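Glucose-6-phosphate isomerase (PDB 3QKI) probably interconverts alpha-D-glucose 6-phosphate and beta-D-fructose 6-phosphate, the second step of glycolysis. Local coordinates at residues 561-573 against 581-595. Residues are numbered along the deposited sequence; the frame is centred on the assembly and turned at random. Where two conformers were deposited one is given.
Sequences AKEVRNYFNDTRN and YNFNESTKILLNYYL
With chi1 at -175°, Tyr567 swings its ring off helix 561-573 in the direction opposite its own backbone N, into the angle between Tyr581 and Phe583. Those two use a different setting, each CG lying beside its own backbone N, and their rings reach back to Tyr567 from the loop ahead of helix 585-595. The result is two T-shaped pairs sharing one ring. Tyr567 turns its edge to the face of Tyr581, centroids 5.2 Å apart, while its own face receives the edge of Phe583, whose CE2 stands 3.6 Å from Tyr567 CG. CB of Tyr567 makes a CH-pi contact with the Tyr581 ring.

Tyr581 is anchored at its far end: OH donates to Asp570 OD2 at 2.6 Å, arriving from above the carboxylate plane, and that oxygen also bonds Ser577 of the connecting loop. Next to Tyr581 in the chain, Asn582 N gives a weak bond of 3.4 Å to OE2 of the extended Glu563.

Further along, Leu595 is a knob in the hole formed by Tyr567, Phe568, Thr571 and Arg572; its CD2 lies over one face of the guanidinium, 3.6 Å from Arg572 CZ. The ring planes of Phe568 and Tyr594 are 26° apart, but the rings are slid and barely overlap. Arg572 makes a salt bridge to Asp466 of the second subunit, which also hydrogen-bonds Tyr594 OH.

The axes of helices 561-573 and 585-595 are inclined at 44° and point broadly the same way: a packed C-terminal pair in which the aromatic cluster fastens the incoming loop to the first helix and Leu591, Tyr594 and Leu595 pack the second against it. Asn584 OD1 caps helix 585-595 by accepting from Thr587 N, and both helices reach the second subunit as part of the dimer interface.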
loop_
_atom_site.group_PDB
_atom_site.type_symbol
_atom_site.label_atom_id
_atom_site.label_comp_id
_atom_site.label_asym_id
_atom_site.label_seq_id
_atom_site.Cartn_x
_atom_site.Cartn_y
_atom_site.Cartn_z
ATOM N N ALA A 561 3.890 24.503 5.872
ATOM C CA ALA A 561 4.767 24.215 4.717
ATOM C C ALA A 561 5.075 25.491 3.931
ATOM O O ALA A 561 6.183 25.653 3.406
ATOM C CB ALA A 561 4.117 23.187 3.812
ATOM N N LYS A 562 4.106 26.408 3.882
ATOM C CA LYS A 562 4.249 27.699 3.206
ATOM C C LYS A 562 5.337 28.528 3.927
ATOM O O LYS A 562 6.160 29.176 3.267
ATOM C CB LYS A 562 2.886 28.404 3.168
ATOM C CG LYS A 562 2.869 29.788 2.525
ATOM C CD LYS A 562 1.604 30.041 1.679
ATOM C CE LYS A 562 0.277 29.898 2.408
ATOM N NZ LYS A 562 -0.372 28.582 2.146
ATOM N N GLU A 563 5.376 28.455 5.268
ATOM C CA GLU A 563 6.392 29.138 6.082
ATOM C C GLU A 563 7.804 28.567 5.786
ATOM O O GLU A 563 8.768 29.341 5.665
ATOM C CB GLU A 563 6.049 29.014 7.569
ATOM C CG GLU A 563 6.993 29.799 8.471
ATOM C CD GLU A 563 6.802 29.716 9.973
ATOM O OE1 GLU A 563 5.896 28.981 10.433
ATOM O OE2 GLU A 563 7.576 30.390 10.694
ATOM N N VAL A 564 7.918 27.208 5.654
ATOM C CA VAL A 564 9.178 26.528 5.325
ATOM C C VAL A 564 9.584 26.929 3.893
ATOM O O VAL A 564 10.756 27.223 3.673
ATOM C CB VAL A 564 9.139 24.984 5.533
ATOM C CG1 VAL A 564 10.474 24.347 5.145
ATOM C CG2 VAL A 564 8.794 24.627 6.979
ATOM N N ARG A 565 8.599 26.966 2.942
ATOM C CA ARG A 565 8.797 27.413 1.557
ATOM C C ARG A 565 9.488 28.790 1.502
ATOM O O ARG A 565 10.477 28.923 0.785
ATOM C CB ARG A 565 7.466 27.434 0.763
ATOM C CG ARG A 565 7.637 27.758 -0.717
ATOM C CD ARG A 565 6.482 27.277 -1.580
ATOM N NE ARG A 565 5.235 27.964 -1.295
ATOM C CZ ARG A 565 4.029 27.427 -1.429
ATOM N NH1 ARG A 565 3.896 26.168 -1.832
ATOM N NH2 ARG A 565 2.948 28.138 -1.150
ATOM N N ASN A 566 8.966 29.793 2.263
ATOM C CA ASN A 566 9.520 31.148 2.310
ATOM C C ASN A 566 10.916 31.175 2.885
ATOM O O ASN A 566 11.766 31.910 2.361
ATOM C CB ASN A 566 8.610 32.129 3.047
ATOM C CG ASN A 566 7.347 32.381 2.298
ATOM O OD1 ASN A 566 7.352 32.565 1.077
ATOM N ND2 ASN A 566 6.241 32.399 3.008
ATOM N N TYR A 567 11.165 30.328 3.914
ATOM C CA TYR A 567 12.467 30.180 4.543
ATOM C C TYR A 567 13.475 29.598 3.553
ATOM O O TYR A 567 14.594 30.096 3.468
ATOM C CB TYR A 567 12.383 29.324 5.813
ATOM C CG TYR A 567 13.708 29.256 6.542
ATOM C CD1 TYR A 567 14.236 30.381 7.176
ATOM C CD2 TYR A 567 14.449 28.082 6.567
ATOM C CE1 TYR A 567 15.475 30.335 7.819
ATOM C CE2 TYR A 567 15.685 28.023 7.211
ATOM C CZ TYR A 567 16.189 29.150 7.844
ATOM O OH TYR A 567 17.400 29.083 8.487
ATOM N N PHE A 568 13.068 28.551 2.800
ATOM C CA PHE A 568 13.887 27.947 1.754
ATOM C C PHE A 568 14.206 28.998 0.682
ATOM O O PHE A 568 15.365 29.133 0.276
ATOM C CB PHE A 568 13.165 26.736 1.127
ATOM C CG PHE A 568 13.215 25.468 1.952
ATOM C CD1 PHE A 568 12.538 24.331 1.539
ATOM C CD2 PHE A 568 13.998 25.396 3.113
ATOM C CE1 PHE A 568 12.594 23.159 2.293
ATOM C CE2 PHE A 568 14.047 24.228 3.869
ATOM C CZ PHE A 568 13.334 23.118 3.459
ATOM N N ASN A 569 13.181 29.752 0.255
ATOM C CA ASN A 569 13.364 30.811 -0.734
ATOM C C ASN A 569 14.416 31.857 -0.266
ATOM O O ASN A 569 15.376 32.111 -0.992
ATOM C CB ASN A 569 12.012 31.445 -1.095
ATOM C CG ASN A 569 12.101 32.605 -2.058
ATOM O OD1 ASN A 569 12.885 32.620 -3.002
ATOM N ND2 ASN A 569 11.275 33.599 -1.844
ATOM N N ASP A 570 14.277 32.397 0.955
ATOM C CA ASP A 570 15.222 33.389 1.470
ATOM C C ASP A 570 16.619 32.817 1.649
ATOM O O ASP A 570 17.593 33.476 1.297
ATOM C CB ASP A 570 14.731 34.005 2.792
ATOM C CG ASP A 570 13.365 34.683 2.782
ATOM O OD1 ASP A 570 12.804 34.896 1.682
ATOM O OD2 ASP A 570 12.832 34.948 3.877
ATOM N N THR A 571 16.725 31.581 2.164
ATOM C CA THR A 571 18.016 30.936 2.418
ATOM C C THR A 571 18.770 30.569 1.139
ATOM O O THR A 571 19.961 30.893 1.021
ATOM C CB THR A 571 17.846 29.767 3.399
ATOM O OG1 THR A 571 17.165 30.242 4.561
ATOM C CG2 THR A 571 19.168 29.160 3.803
ATOM N N ARG A 572 18.093 29.880 0.190
ATOM C CA ARG A 572 18.722 29.445 -1.067
ATOM C C ARG A 572 19.234 30.626 -1.899
ATOM O O ARG A 572 20.262 30.507 -2.566
ATOM C CB ARG A 572 17.748 28.613 -1.935
ATOM C CG ARG A 572 17.338 27.267 -1.355
ATOM C CD ARG A 572 18.472 26.279 -1.281
ATOM N NE ARG A 572 17.935 24.938 -1.090
ATOM C CZ ARG A 572 18.654 23.889 -0.731
ATOM N NH1 ARG A 572 19.959 24.012 -0.515
ATOM N NH2 ARG A 572 18.081 22.707 -0.595
ATOM N N ASN A 573 18.497 31.744 -1.874
ATOM C CA ASN A 573 18.835 32.942 -2.639
ATOM C C ASN A 573 19.645 33.959 -1.847
ATOM O O ASN A 573 20.054 34.976 -2.420
ATOM C CB ASN A 573 17.563 33.582 -3.194
ATOM C CG ASN A 573 16.879 32.696 -4.182
ATOM O OD1 ASN A 573 17.414 32.382 -5.241
ATOM N ND2 ASN A 573 15.739 32.178 -3.805
ATOM N N TYR A 581 10.349 34.155 10.974
ATOM C CA TYR A 581 10.348 32.703 11.259
ATOM C C TYR A 581 10.455 32.366 12.720
ATOM O O TYR A 581 11.251 32.989 13.428
ATOM C CB TYR A 581 11.433 31.969 10.442
ATOM C CG TYR A 581 11.361 32.323 8.969
ATOM C CD1 TYR A 581 10.360 31.801 8.156
ATOM C CD2 TYR A 581 12.217 33.277 8.419
ATOM C CE1 TYR A 581 10.226 32.196 6.829
ATOM C CE2 TYR A 581 12.090 33.683 7.095
ATOM C CZ TYR A 581 11.095 33.138 6.304
ATOM O OH TYR A 581 10.983 33.518 4.999
ATOM N N ASN A 582 9.627 31.410 13.184
ATOM C CA ASN A 582 9.657 30.944 14.562
ATOM C C ASN A 582 9.620 29.427 14.597
ATOM O O ASN A 582 8.585 28.820 14.904
ATOM C CB ASN A 582 8.552 31.577 15.412
ATOM C CG ASN A 582 8.907 31.622 16.881
ATOM O OD1 ASN A 582 8.276 30.958 17.713
ATOM N ND2 ASN A 582 9.932 32.400 17.232
ATOM N N PHE A 583 10.727 28.814 14.197
ATOM C CA PHE A 583 10.827 27.361 14.163
ATOM C C PHE A 583 11.204 26.840 15.531
ATOM O O PHE A 583 11.967 27.497 16.237
ATOM C CB PHE A 583 11.852 26.908 13.115
ATOM C CG PHE A 583 11.473 27.272 11.698
ATOM C CD1 PHE A 583 10.264 26.851 11.153
ATOM C CD2 PHE A 583 12.308 28.062 10.923
ATOM C CE1 PHE A 583 9.912 27.194 9.847
ATOM C CE2 PHE A 583 11.964 28.393 9.614
ATOM C CZ PHE A 583 10.773 27.946 9.080
ATOM N N ASN A 584 10.703 25.652 15.907
ATOM C CA ASN A 584 11.055 25.044 17.181
ATOM C C ASN A 584 12.540 24.604 17.164
ATOM O O ASN A 584 13.185 24.633 16.107
ATOM C CB ASN A 584 10.080 23.916 17.539
ATOM C CG ASN A 584 10.203 22.677 16.681
ATOM O OD1 ASN A 584 11.277 22.090 16.517
ATOM N ND2 ASN A 584 9.099 22.255 16.090
ATOM N N GLU A 585 13.073 24.208 18.320
ATOM C CA GLU A 585 14.475 23.826 18.435
ATOM C C GLU A 585 14.908 22.647 17.564
ATOM O O GLU A 585 16.029 22.656 17.046
ATOM C CB GLU A 585 14.878 23.639 19.896
ATOM C CG GLU A 585 14.742 24.896 20.736
ATOM C CD GLU A 585 15.475 26.136 20.258
ATOM O OE1 GLU A 585 16.624 26.026 19.771
ATOM O OE2 GLU A 585 14.882 27.228 20.361
ATOM N N SER A 586 14.025 21.641 17.370
ATOM C CA SER A 586 14.386 20.495 16.530
ATOM C C SER A 586 14.420 20.859 15.066
ATOM O O SER A 586 15.379 20.494 14.367
ATOM C CB SER A 586 13.430 19.330 16.749
ATOM O OG SER A 586 13.513 18.926 18.098
ATOM N N THR A 587 13.375 21.576 14.590
ATOM C CA THR A 587 13.318 21.977 13.183
ATOM C C THR A 587 14.470 22.853 12.777
ATOM O O THR A 587 14.989 22.671 11.674
ATOM C CB THR A 587 11.954 22.439 12.677
ATOM O OG1 THR A 587 11.095 22.774 13.765
ATOM C CG2 THR A 587 11.304 21.401 11.792
ATOM N N LYS A 588 14.944 23.740 13.678
ATOM C CA LYS A 588 16.122 24.574 13.397
ATOM C C LYS A 588 17.363 23.699 13.145
ATOM O O LYS A 588 18.113 23.969 12.212
ATOM C CB LYS A 588 16.391 25.573 14.540
ATOM C CG LYS A 588 15.371 26.697 14.626
ATOM C CD LYS A 588 15.845 27.800 15.575
ATOM C CE LYS A 588 15.272 27.673 16.964
ATOM N NZ LYS A 588 15.660 28.818 17.826
ATOM N N ILE A 589 17.558 22.633 13.932
ATOM C CA ILE A 589 18.712 21.735 13.775
ATOM C C ILE A 589 18.641 20.994 12.413
ATOM O O ILE A 589 19.627 20.976 11.660
ATOM C CB ILE A 589 18.846 20.787 15.013
ATOM C CG1 ILE A 589 19.179 21.614 16.293
ATOM C CG2 ILE A 589 19.886 19.660 14.785
ATOM C CD1 ILE A 589 19.018 20.893 17.626
ATOM N N LEU A 590 17.462 20.459 12.067
ATOM C CA LEU A 590 17.299 19.734 10.804
ATOM C C LEU A 590 17.294 20.618 9.575
ATOM O O LEU A 590 17.814 20.206 8.545
ATOM C CB LEU A 590 16.122 18.736 10.832
ATOM C CG LEU A 590 16.563 17.290 11.078
ATOM C CD1 LEU A 590 17.034 17.096 12.478
ATOM C CD2 LEU A 590 15.406 16.307 10.847
ATOM N N LEU A 591 16.743 21.839 9.685
ATOM C CA LEU A 591 16.763 22.790 8.573
ATOM C C LEU A 591 18.201 23.185 8.245
ATOM O O LEU A 591 18.545 23.282 7.065
ATOM C CB LEU A 591 15.924 24.042 8.849
ATOM C CG LEU A 591 14.397 23.874 8.810
ATOM C CD1 LEU A 591 13.727 25.154 9.192
ATOM C CD2 LEU A 591 13.900 23.407 7.454
ATOM N N ASN A 592 19.046 23.375 9.295
ATOM C CA ASN A 592 20.463 23.711 9.140
ATOM C C ASN A 592 21.183 22.594 8.401
ATOM O O ASN A 592 21.993 22.886 7.524
ATOM C CB ASN A 592 21.144 23.934 10.503
ATOM C CG ASN A 592 20.830 25.249 11.163
ATOM O OD1 ASN A 592 20.489 26.249 10.508
ATOM N ND2 ASN A 592 20.954 25.277 12.489
ATOM N N TYR A 593 20.879 21.319 8.740
ATOM C CA TYR A 593 21.484 20.185 8.056
ATOM C C TYR A 593 20.975 20.144 6.604
ATOM O O TYR A 593 21.781 20.078 5.678
ATOM C CB TYR A 593 21.197 18.864 8.802
ATOM C CG TYR A 593 21.760 17.649 8.104
ATOM C CD1 TYR A 593 23.108 17.581 7.757
ATOM C CD2 TYR A 593 20.949 16.561 7.793
ATOM C CE1 TYR A 593 23.632 16.467 7.105
ATOM C CE2 TYR A 593 21.464 15.436 7.152
ATOM C CZ TYR A 593 22.803 15.403 6.788
ATOM O OH TYR A 593 23.321 14.318 6.122
ATOM N N TYR A 594 19.658 20.250 6.413
ATOM C CA TYR A 594 19.034 20.197 5.081
ATOM C C TYR A 594 19.621 21.248 4.111
ATOM O O TYR A 594 19.842 20.958 2.932
ATOM C CB TYR A 594 17.490 20.359 5.177
ATOM C CG TYR A 594 16.824 20.271 3.826
ATOM C CD1 TYR A 594 16.708 19.046 3.159
ATOM C CD2 TYR A 594 16.428 21.421 3.148
ATOM C CE1 TYR A 594 16.158 18.967 1.874
ATOM C CE2 TYR A 594 15.868 21.350 1.873
ATOM C CZ TYR A 594 15.706 20.115 1.253
ATOM O OH TYR A 594 15.145 20.039 -0.001
ATOM N N LEU A 595 19.866 22.461 4.618
ATOM C CA LEU A 595 20.354 23.588 3.814
ATOM C C LEU A 595 21.864 23.732 3.675
ATOM O O LEU A 595 22.307 24.565 2.890
ATOM C CB LEU A 595 19.681 24.896 4.262
ATOM C CG LEU A 595 18.174 24.959 4.029
ATOM C CD1 LEU A 595 17.545 26.018 4.860
ATOM C CD2 LEU A 595 17.846 25.153 2.563
HETATM O O HOH W 1 19.122 27.042 8.247
HETATM O O HOH W 2 19.181 20.191 0.464
#